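Local coordinates for protein citrate synthase (Metallosphaera sedula, PDB 6ABX) that probably catalyses the condensation of oxaloacetate with acetyl-CoA and water to give citrate and CoA, the entry reaction of the tricarboxylic acid cycle, at residues I74-V82 / I94-E105; P124-R135 / H148-G158. One frame throughout, in Å; residues are numbered along the deposited sequence.

Interaction 1: residues I74-V82 / I94-E105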
loop_
_atom_site.group_PDB
_atom_site.type_symbol
_atom_site.label_atom_id
_atom_site.label_comp_id
_atom_site.label_asym_id
_atom_site.label_seq_id
_atom_site.Cartn_x
_atom_site.Cartn_y
_atom_site.Cartn_z
ATOM N N ILE A 74 -3.070 -0.563 22.794
ATOM C CA ILE A 74 -3.100 -1.537 21.720
ATOM C C ILE A 74 -3.685 -2.860 22.227
ATOM O O ILE A 74 -3.551 -3.220 23.415
ATOM C CB ILE A 74 -1.707 -1.699 21.097
ATOM C CG1 ILE A 74 -0.653 -2.071 22.141
ATOM C CG2 ILE A 74 -1.322 -0.443 20.332
ATOM C CD1 ILE A 74 0.738 -2.352 21.556
ATOM N N SER A 75 -4.217 -3.619 21.282
ATOM C CA SER A 75 -4.845 -4.908 21.597
ATOM C C SER A 75 -3.818 -5.910 22.081
ATOM O O SER A 75 -2.622 -5.810 21.812
ATOM C CB SER A 75 -5.611 -5.448 20.425
ATOM O OG SER A 75 -4.748 -5.809 19.346
ATOM N N GLU A 76 -4.320 -6.910 22.823
ATOM C CA GLU A 76 -3.448 -7.995 23.255
ATOM C C GLU A 76 -2.792 -8.713 22.059
ATOM O O GLU A 76 -1.582 -9.080 22.142
ATOM C CB GLU A 76 -4.249 -8.984 24.123
ATOM C CG GLU A 76 -4.246 -8.571 25.571
ATOM C CD GLU A 76 -2.932 -8.809 26.296
ATOM O OE1 GLU A 76 -2.173 -9.711 25.868
ATOM O OE2 GLU A 76 -2.679 -8.112 27.302
ATOM N N ASP A 77 -3.552 -8.926 20.977
ATOM C CA ASP A 77 -3.069 -9.596 19.787
ATOM C C ASP A 77 -1.864 -8.824 19.231
ATOM O O ASP A 77 -0.829 -9.397 18.818
ATOM C CB ASP A 77 -4.158 -9.728 18.734
ATOM C CG ASP A 77 -5.019 -10.964 18.944
ATOM O OD1 ASP A 77 -4.902 -11.589 20.041
ATOM O OD2 ASP A 77 -5.790 -11.286 18.017
ATOM N N ILE A 78 -1.994 -7.489 19.233
ATOM C CA ILE A 78 -0.961 -6.631 18.610
ATOM C C ILE A 78 0.254 -6.600 19.529
ATOM O O ILE A 78 1.337 -6.774 19.053
ATOM C CB ILE A 78 -1.492 -5.236 18.232
ATOM C CG1 ILE A 78 -2.367 -5.365 16.981
ATOM C CG2 ILE A 78 -0.376 -4.235 18.017
ATOM C CD1 ILE A 78 -3.126 -4.121 16.613
ATOM N N SER A 79 0.029 -6.424 20.838
ATOM C CA SER A 79 1.143 -6.344 21.731
ATOM C C SER A 79 1.892 -7.669 21.750
ATOM O O SER A 79 3.117 -7.633 21.811
ATOM C CB SER A 79 0.811 -5.868 23.129
ATOM O OG SER A 79 -0.149 -6.707 23.751
ATOM N N THR A 80 1.176 -8.806 21.776
ATOM C CA THR A 80 1.856 -10.106 21.743
ATOM C C THR A 80 2.691 -10.257 20.461
ATOM O O THR A 80 3.829 -10.717 20.521
ATOM C CB THR A 80 0.914 -11.298 21.961
ATOM O OG1 THR A 80 0.443 -11.122 23.299
ATOM C CG2 THR A 80 1.619 -12.628 21.797
ATOM N N PHE A 81 2.122 -9.877 19.314
ATOM C CA PHE A 81 2.823 -9.913 18.056
ATOM C C PHE A 81 4.125 -9.104 18.091
ATOM O O PHE A 81 5.215 -9.539 17.617
ATOM C CB PHE A 81 1.919 -9.467 16.902
ATOM C CG PHE A 81 2.630 -9.608 15.572
ATOM C CD1 PHE A 81 2.660 -10.819 14.904
ATOM C CD2 PHE A 81 3.311 -8.529 15.011
ATOM C CE1 PHE A 81 3.324 -10.947 13.691
ATOM C CE2 PHE A 81 3.999 -8.671 13.800
ATOM C CZ PHE A 81 4.006 -9.879 13.150
ATOM N N VAL A 82 4.046 -7.882 18.641
ATOM C CA VAL A 82 5.242 -7.069 18.723
ATOM C C VAL A 82 6.307 -7.737 19.601
ATOM O O VAL A 82 7.465 -7.718 19.292
ATOM C CB VAL A 82 4.914 -5.662 19.229
ATOM C CG1 VAL A 82 6.174 -4.857 19.458
ATOM C CG2 VAL A 82 3.981 -4.958 18.259
ATOM N N ILE A 94 7.137 -4.788 11.060
ATOM C CA ILE A 94 6.319 -4.941 12.225
ATOM C C ILE A 94 5.199 -3.896 12.188
ATOM O O ILE A 94 4.079 -4.196 12.412
ATOM C CB ILE A 94 7.158 -4.829 13.507
ATOM C CG1 ILE A 94 8.166 -5.975 13.602
ATOM C CG2 ILE A 94 6.243 -4.805 14.722
ATOM C CD1 ILE A 94 9.161 -5.816 14.748
ATOM N N LEU A 95 5.554 -2.649 11.875
ATOM C CA LEU A 95 4.556 -1.594 11.861
ATOM C C LEU A 95 3.528 -1.838 10.740
ATOM O O LEU A 95 2.328 -1.667 10.981
ATOM C CB LEU A 95 5.252 -0.249 11.637
ATOM C CG LEU A 95 4.306 0.950 11.765
ATOM C CD1 LEU A 95 3.800 1.064 13.185
ATOM C CD2 LEU A 95 4.965 2.251 11.298
ATOM N N ARG A 96 4.002 -2.288 9.555
ATOM C CA ARG A 96 3.094 -2.626 8.422
ATOM C C ARG A 96 2.070 -3.651 8.932
ATOM O O ARG A 96 0.833 -3.530 8.733
ATOM C CB ARG A 96 3.902 -3.134 7.232
ATOM C CG ARG A 96 3.127 -3.405 5.947
ATOM C CD ARG A 96 4.064 -4.098 4.967
ATOM N NE ARG A 96 4.526 -5.414 5.391
ATOM C CZ ARG A 96 5.721 -5.925 5.232
ATOM N NH1 ARG A 96 6.633 -5.284 4.514
ATOM N NH2 ARG A 96 6.001 -7.129 5.718
ATOM N N THR A 97 2.571 -4.705 9.582
ATOM C CA THR A 97 1.728 -5.825 10.010
ATOM C C THR A 97 0.750 -5.415 11.123
ATOM O O THR A 97 -0.468 -5.743 11.070
ATOM C CB THR A 97 2.554 -7.029 10.455
ATOM O OG1 THR A 97 3.512 -7.327 9.438
ATOM C CG2 THR A 97 1.623 -8.188 10.748
ATOM N N THR A 98 1.207 -4.597 12.089
ATOM C CA THR A 98 0.336 -4.204 13.208
ATOM C C THR A 98 -0.734 -3.190 12.793
ATOM O O THR A 98 -1.835 -3.280 13.288
ATOM C CB THR A 98 1.139 -3.746 14.440
ATOM O OG1 THR A 98 1.978 -2.666 14.047
ATOM C CG2 THR A 98 2.015 -4.847 14.990
ATOM N N VAL A 99 -0.451 -2.231 11.898
ATOM C CA VAL A 99 -1.485 -1.371 11.377
ATOM C C VAL A 99 -2.490 -2.175 10.551
ATOM O O VAL A 99 -3.690 -1.897 10.599
ATOM C CB VAL A 99 -0.894 -0.158 10.622
ATOM C CG1 VAL A 99 -1.978 0.725 9.996
ATOM C CG2 VAL A 99 0.004 0.663 11.542
ATOM N N SER A 100 -2.020 -3.200 9.830
ATOM C CA SER A 100 -2.920 -4.117 9.119
ATOM C C SER A 100 -3.859 -4.818 10.106
ATOM O O SER A 100 -5.068 -4.903 9.882
ATOM C CB SER A 100 -2.137 -5.080 8.271
ATOM O OG SER A 100 -3.020 -5.906 7.482
ATOM N N MET A 101 -3.302 -5.279 11.227
ATOM C CA MET A 101 -4.092 -5.925 12.285
ATOM C C MET A 101 -5.073 -4.944 12.918
ATOM O O MET A 101 -6.215 -5.293 13.165
ATOM C CB MET A 101 -3.214 -6.537 13.372
ATOM C CG MET A 101 -2.396 -7.651 12.896
ATOM S SD MET A 101 -1.092 -8.153 14.094
ATOM C CE MET A 101 -2.072 -8.823 15.435
ATOM N N MET A 102 -4.646 -3.711 13.147
ATOM C CA MET A 102 -5.498 -2.695 13.693
ATOM C C MET A 102 -6.757 -2.501 12.830
ATOM O O MET A 102 -7.886 -2.385 13.353
ATOM C CB MET A 102 -4.684 -1.389 13.759
ATOM C CG MET A 102 -4.877 -0.558 14.934
ATOM S SD MET A 102 -3.835 0.929 14.591
ATOM C CE MET A 102 -2.276 0.403 15.281
ATOM N N GLY A 103 -6.569 -2.435 11.502
ATOM C CA GLY A 103 -7.620 -2.285 10.516
ATOM C C GLY A 103 -8.580 -3.490 10.549
ATOM O O GLY A 103 -9.783 -3.335 10.506
ATOM N N LEU A 104 -8.018 -4.700 10.603
ATOM C CA LEU A 104 -8.757 -5.935 10.649
ATOM C C LEU A 104 -9.634 -5.952 11.895
ATOM O O LEU A 104 -10.792 -6.328 11.819
ATOM C CB LEU A 104 -7.759 -7.093 10.662
ATOM C CG LEU A 104 -8.320 -8.497 10.907
ATOM C CD1 LEU A 104 -9.360 -8.883 9.907
ATOM C CD2 LEU A 104 -7.188 -9.517 10.861
ATOM N N GLU A 105 -9.093 -5.430 13.003
ATOM C CA GLU A 105 -9.760 -5.471 14.297
ATOM C C GLU A 105 -10.837 -4.372 14.411
ATOM O O GLU A 105 -11.672 -4.483 15.295
ATOM C CB GLU A 105 -8.721 -5.413 15.438
ATOM C CG GLU A 105 -7.870 -6.666 15.570
ATOM C CD GLU A 105 -6.558 -6.622 16.375
ATOM O OE1 GLU A 105 -6.374 -5.672 17.139
ATOM O OE2 GLU A 105 -5.689 -7.565 16.227
#
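The F81 ring meets M101, T97 and T98 at oblique angles. M101 SD lies 4.7 Å from the ring centroid, a Met-aromatic contact 27° off the ring normal, while T97 CG2 approaches the far end of the ring, 3.8 Å from F81 CZ. With CG anti to the backbone N (chi1 -176°), the phenyl group reaches across to the neighbouring helix, and L104 of the second subunit packs on it as well. The other flat groups are carboxylates. That of E105 receives the S75 hydroxyl on the syn side of OE1, S75 OG to E105 OE1 being 2.7 Å, with the donor 22° out of the carboxylate plane. The same S75 OG accepts from I78 N, so this serine is the N-cap of helix 76-85 and ties the start of that helix to the E105 side chain. One turn further along, I78 is a knob in the hole formed by T98, M101, M102 and E105; its CD1 comes 3.7 Å from T98 O, and its CG1 3.8 Å from M101 CE. A branched isoleucine fills this hole, and an unbranched, flexible methionine can bend around it. Further on, V82 CG2 packs 3.8 Å from T98 CG2. The two segments run antiparallel as a helical hairpin in the largely helical citrate synthase fold at the dimer interface. D77 OD2 lies 4.1 Å from E105 OE2, a pairing of like charges probably eased by R84 of the second subunit, which forms a salt bridge with D77, and by the hydrogen bond that S75 OG donates to E105.

Interaction 2: residues P124-R135 / H148-G158; sequences PTIISLIQRTRR and HSENFLYMIRG
H148 opens the contact with its imidazole crossing the P124 ring at about a right angle, H148 CE1 3.6 Å from P124 CG. One turn on, F152 offers a ring face to the same proline: P124 CB sits 3.5 Å from the F152 ring centroid and almost exactly on the normal, a CH-pi contact. Proline suits this spot, since its compact, rigid ring presents C-H groups to the aromatic face at a kink in helix 112-134. S128 OG lies at the edge of the F152 ring and donates to P124 O, S128 OG to P124 O being 2.8 Å. That carbonyl also takes S128 N from the opposite face of its plane, so the small hydroxyl is satisfied within its own helix while S128 OG and CB pack against M155 CB, and OG also against I156 CD1.

The two helices run nearly parallel, crossing at -22° with axes 8.8 Å apart, joined by a long connection without helix or strand in the mainly helical citrate synthase fold. M155 bends at chi3 (-58°) and brings its methyl up to the P124 carbonyl, M155 CE lying 3.6 Å from P124 O. I156 then turns CD1 back over S128 and against Q131 CB at 3.8 Å. Its carbonyl receives R132 NH1 at 3.1 Å; I156 O lies near the guanidinium plane, but the donor stands above the carbonyl plane. R132 NE is held by E138 O. An alanine at R132 is likely to deprive the I156 carbonyl of its direct side-chain donor and uncover the end of helix 148-157. R157 O is bridged to R132 NH1 through a water, a second water links I156 O to R135 NH1, which also bonds to G318 O, and G158, with positive phi, ends the segment beside the R132 guanidinium.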
loop_
_atom_site.group_PDB
_atom_site.type_symbol
_atom_site.label_atom_id
_atom_site.label_comp_id
_atom_site.label_asym_id
_atom_site.label_seq_id
_atom_site.Cartn_x
_atom_site.Cartn_y
_atom_site.Cartn_z
ATOM N N PRO A 124 2.947 5.216 18.312
ATOM C CA PRO A 124 4.017 5.345 19.310
ATOM C C PRO A 124 4.014 4.217 20.332
ATOM O O PRO A 124 5.106 3.815 20.805
ATOM C CB PRO A 124 3.807 6.705 19.994
ATOM C CG PRO A 124 3.018 7.483 18.910
ATOM C CD PRO A 124 2.159 6.457 18.215
ATOM N N THR A 125 2.846 3.702 20.679
ATOM C CA THR A 125 2.784 2.606 21.626
ATOM C C THR A 125 3.496 1.370 21.063
ATOM O O THR A 125 4.251 0.698 21.725
ATOM C CB THR A 125 1.338 2.290 21.991
ATOM O OG1 THR A 125 0.712 3.541 22.316
ATOM C CG2 THR A 125 1.220 1.264 23.102
ATOM N N ILE A 126 3.257 1.115 19.785
ATOM C CA ILE A 126 3.880 -0.036 19.074
ATOM C C ILE A 126 5.387 0.178 18.988
ATOM O O ILE A 126 6.196 -0.726 19.283
ATOM C CB ILE A 126 3.249 -0.200 17.677
ATOM C CG1 ILE A 126 1.782 -0.634 17.785
ATOM C CG2 ILE A 126 4.054 -1.137 16.799
ATOM C CD1 ILE A 126 0.968 -0.477 16.540
ATOM N N ILE A 127 5.810 1.382 18.577
ATOM C CA ILE A 127 7.216 1.651 18.409
ATOM C C ILE A 127 7.948 1.457 19.745
ATOM O O ILE A 127 9.038 0.874 19.800
ATOM C CB ILE A 127 7.449 3.073 17.874
ATOM C CG1 ILE A 127 6.911 3.171 16.441
ATOM C CG2 ILE A 127 8.925 3.441 17.932
ATOM C CD1 ILE A 127 6.938 4.579 15.898
ATOM N N SER A 128 7.359 2.019 20.794
ATOM C CA SER A 128 7.935 1.969 22.150
ATOM C C SER A 128 8.083 0.503 22.633
ATOM O O SER A 128 9.142 0.144 23.183
ATOM C CB SER A 128 7.126 2.842 23.084
ATOM O OG SER A 128 7.172 4.203 22.681
ATOM N N LEU A 129 7.068 -0.328 22.393
ATOM C CA LEU A 129 7.135 -1.748 22.754
ATOM C C LEU A 129 8.195 -2.485 21.942
ATOM O O LEU A 129 8.958 -3.269 22.517
ATOM C CB LEU A 129 5.761 -2.367 22.595
ATOM C CG LEU A 129 5.660 -3.848 22.937
ATOM C CD1 LEU A 129 6.151 -4.117 24.351
ATOM C CD2 LEU A 129 4.205 -4.249 22.763
ATOM N N ILE A 130 8.387 -2.131 20.657
ATOM C CA ILE A 130 9.515 -2.686 19.927
ATOM C C ILE A 130 10.811 -2.339 20.664
ATOM O O ILE A 130 11.641 -3.223 20.883
ATOM C CB ILE A 130 9.567 -2.224 18.453
ATOM C CG1 ILE A 130 8.371 -2.690 17.647
ATOM C CG2 ILE A 130 10.912 -2.662 17.826
ATOM C CD1 ILE A 130 8.257 -2.058 16.270
ATOM N N GLN A 131 11.016 -1.048 20.968
ATOM C CA GLN A 131 12.266 -0.605 21.546
ATOM C C GLN A 131 12.523 -1.253 22.911
ATOM O O GLN A 131 13.641 -1.669 23.161
ATOM C CB GLN A 131 12.283 0.908 21.707
ATOM C CG GLN A 131 13.543 1.401 22.361
ATOM C CD GLN A 131 14.656 1.318 21.374
ATOM O OE1 GLN A 131 14.825 2.207 20.502
ATOM N NE2 GLN A 131 15.371 0.197 21.455
ATOM N N ARG A 132 11.518 -1.255 23.783
ATOM C CA ARG A 132 11.631 -1.799 25.152
ATOM C C ARG A 132 11.985 -3.291 25.023
ATOM O O ARG A 132 12.936 -3.738 25.677
ATOM C CB ARG A 132 10.308 -1.688 25.912
ATOM C CG ARG A 132 9.873 -0.260 26.218
ATOM C CD ARG A 132 10.669 0.427 27.297
ATOM N NE ARG A 132 10.450 -0.031 28.668
ATOM C CZ ARG A 132 11.107 0.411 29.736
ATOM N NH1 ARG A 132 11.949 1.440 29.674
ATOM N NH2 ARG A 132 10.849 -0.129 30.910
ATOM N N THR A 133 11.302 -3.985 24.114
ATOM C CA THR A 133 11.490 -5.463 23.976
ATOM C C THR A 133 12.936 -5.754 23.554
ATOM O O THR A 133 13.592 -6.678 24.067
ATOM C CB THR A 133 10.453 -6.064 23.029
ATOM O OG1 THR A 133 9.139 -5.843 23.536
ATOM C CG2 THR A 133 10.686 -7.539 22.832
ATOM N N ARG A 134 13.462 -4.965 22.619
ATOM C CA ARG A 134 14.802 -5.190 22.121
ATOM C C ARG A 134 15.828 -5.065 23.252
ATOM O O ARG A 134 16.886 -5.715 23.210
ATOM C CB ARG A 134 15.161 -4.224 20.999
ATOM C CG ARG A 134 14.483 -4.602 19.709
ATOM C CD ARG A 134 14.815 -3.506 18.775
ATOM N NE ARG A 134 14.561 -3.804 17.424
ATOM C CZ ARG A 134 15.046 -3.020 16.461
ATOM N NH1 ARG A 134 15.606 -1.851 16.778
ATOM N NH2 ARG A 134 14.963 -3.411 15.214
ATOM N N ARG A 135 15.557 -4.158 24.190
ATOM C CA ARG A 135 16.444 -3.897 25.343
ATOM C C ARG A 135 16.137 -4.779 26.544
ATOM O O ARG A 135 16.595 -4.469 27.670
ATOM C CB ARG A 135 16.290 -2.424 25.715
ATOM C CG ARG A 135 16.895 -1.522 24.643
ATOM C CD ARG A 135 16.688 -0.043 24.866
ATOM N NE ARG A 135 17.427 0.740 23.866
ATOM C CZ ARG A 135 17.227 2.042 23.626
ATOM N NH1 ARG A 135 16.240 2.691 24.244
ATOM N NH2 ARG A 135 17.925 2.638 22.655
ATOM N N HIS A 148 1.207 14.046 23.903
ATOM C CA HIS A 148 1.685 13.045 22.934
ATOM C C HIS A 148 3.185 12.828 23.071
ATOM O O HIS A 148 3.613 11.672 23.119
ATOM C CB HIS A 148 1.307 13.461 21.516
ATOM C CG HIS A 148 1.801 12.551 20.470
ATOM N ND1 HIS A 148 1.041 11.506 20.010
ATOM C CD2 HIS A 148 2.993 12.502 19.812
ATOM C CE1 HIS A 148 1.728 10.871 19.066
ATOM N NE2 HIS A 148 2.921 11.446 18.936
ATOM N N SER A 149 3.970 13.896 22.948
ATOM C CA SER A 149 5.446 13.738 22.878
ATOM C C SER A 149 6.005 13.350 24.260
ATOM O O SER A 149 6.928 12.522 24.332
ATOM C CB SER A 149 6.068 15.002 22.342
ATOM O OG SER A 149 5.631 15.238 21.003
ATOM N N GLU A 150 5.427 13.911 25.321
ATOM C CA GLU A 150 5.878 13.543 26.689
ATOM C C GLU A 150 5.648 12.031 26.910
ATOM O O GLU A 150 6.505 11.291 27.429
ATOM C CB GLU A 150 5.176 14.372 27.766
ATOM C CG GLU A 150 5.793 14.026 29.115
ATOM C CD GLU A 150 5.450 14.846 30.343
ATOM O OE1 GLU A 150 4.548 15.740 30.227
ATOM O OE2 GLU A 150 6.096 14.563 31.412
ATOM N N ASN A 151 4.468 11.553 26.513
ATOM C CA ASN A 151 4.128 10.164 26.665
ATOM C C ASN A 151 5.058 9.261 25.838
ATOM O O ASN A 151 5.388 8.132 26.267
ATOM C CB ASN A 151 2.685 9.870 26.254
ATOM C CG ASN A 151 2.337 8.418 26.440
ATOM O OD1 ASN A 151 2.284 7.952 27.591
ATOM N ND2 ASN A 151 2.045 7.725 25.358
ATOM N N PHE A 152 5.415 9.691 24.622
ATOM C CA PHE A 152 6.238 8.882 23.749
ATOM C C PHE A 152 7.607 8.628 24.429
ATOM O O PHE A 152 8.088 7.482 24.503
ATOM C CB PHE A 152 6.414 9.591 22.393
ATOM C CG PHE A 152 6.785 8.713 21.223
ATOM C CD1 PHE A 152 7.238 7.414 21.377
ATOM C CD2 PHE A 152 6.668 9.202 19.937
ATOM C CE1 PHE A 152 7.552 6.625 20.288
ATOM C CE2 PHE A 152 7.021 8.416 18.851
ATOM C CZ PHE A 152 7.401 7.117 19.020
ATOM N N LEU A 153 8.176 9.669 25.002
ATOM C CA LEU A 153 9.463 9.528 25.705
ATOM C C LEU A 153 9.309 8.712 26.988
ATOM O O LEU A 153 10.148 7.896 27.316
ATOM C CB LEU A 153 10.065 10.896 25.998
ATOM C CG LEU A 153 10.543 11.670 24.766
ATOM C CD1 LEU A 153 11.013 13.050 25.165
ATOM C CD2 LEU A 153 11.622 10.914 24.034
ATOM N N TYR A 154 8.186 8.878 27.673
ATOM C CA TYR A 154 7.868 8.102 28.888
ATOM C C TYR A 154 7.816 6.601 28.568
ATOM O O TYR A 154 8.382 5.779 29.264
ATOM C CB TYR A 154 6.544 8.582 29.483
ATOM C CG TYR A 154 5.948 7.653 30.497
ATOM C CD1 TYR A 154 6.552 7.493 31.734
ATOM C CD2 TYR A 154 4.857 6.868 30.202
ATOM C CE1 TYR A 154 6.048 6.575 32.647
ATOM C CE2 TYR A 154 4.320 5.972 31.118
ATOM C CZ TYR A 154 4.913 5.848 32.360
ATOM O OH TYR A 154 4.421 4.944 33.275
ATOM N N MET A 155 7.222 6.233 27.442
ATOM C CA MET A 155 7.068 4.844 27.091
ATOM C C MET A 155 8.417 4.213 26.707
ATOM O O MET A 155 8.538 3.002 26.741
ATOM C CB MET A 155 6.058 4.656 25.968
ATOM C CG MET A 155 4.601 4.955 26.401
ATOM S SD MET A 155 3.403 4.496 25.146
ATOM C CE MET A 155 4.028 5.497 23.783
ATOM N N ILE A 156 9.367 5.002 26.191
ATOM C CA ILE A 156 10.726 4.493 25.891
ATOM C C ILE A 156 11.574 4.377 27.154
ATOM O O ILE A 156 12.371 3.419 27.304
ATOM C CB ILE A 156 11.397 5.453 24.869
ATOM C CG1 ILE A 156 10.620 5.531 23.563
ATOM C CG2 ILE A 156 12.836 5.057 24.619
ATOM C CD1 ILE A 156 10.795 4.286 22.775
ATOM N N ARG A 157 11.550 5.436 27.978
ATOM C CA ARG A 157 12.483 5.556 29.102
ATOM C C ARG A 157 11.922 4.903 30.355
ATOM O O ARG A 157 12.694 4.471 31.225
ATOM C CB ARG A 157 12.800 7.036 29.348
ATOM C CG ARG A 157 13.802 7.596 28.338
ATOM C CD ARG A 157 13.260 8.708 27.511
ATOM N NE ARG A 157 14.299 9.552 26.921
ATOM C CZ ARG A 157 14.373 10.830 27.128
ATOM N NH1 ARG A 157 13.795 11.359 28.196
ATOM N NH2 ARG A 157 14.974 11.574 26.228
ATOM N N GLY A 158 10.602 4.892 30.500
ATOM C CA GLY A 158 9.944 4.386 31.717
ATOM C C GLY A 158 9.946 5.399 32.838
ATOM O O GLY A 158 9.594 5.072 33.965
HETATM O O HOH W 1 13.251 1.415 32.288
HETATM O O HOH W 2 14.261 1.946 26.266
#

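How the interactions relate
Both contacts are largely buried, and helix 112-134 connects them: it follows helix 91-105 in the chain, and its I126, L129 and I130 pack on V82, T98 and M102 of interaction 1 while its other side meets helix 148-157. I126 CD1 lies 3.5 Å from T98 OG1. Interaction 1 is an antiparallel pair whose outer side reaches the second subunit, and the polar contact between its two helices gathers at one end around carboxylates. Interaction 2 is a near-parallel pair touched by no other chain; it relies on proline-aromatic packing within, and at its partly exposed end on arginines and waters that meet carbonyl oxygens.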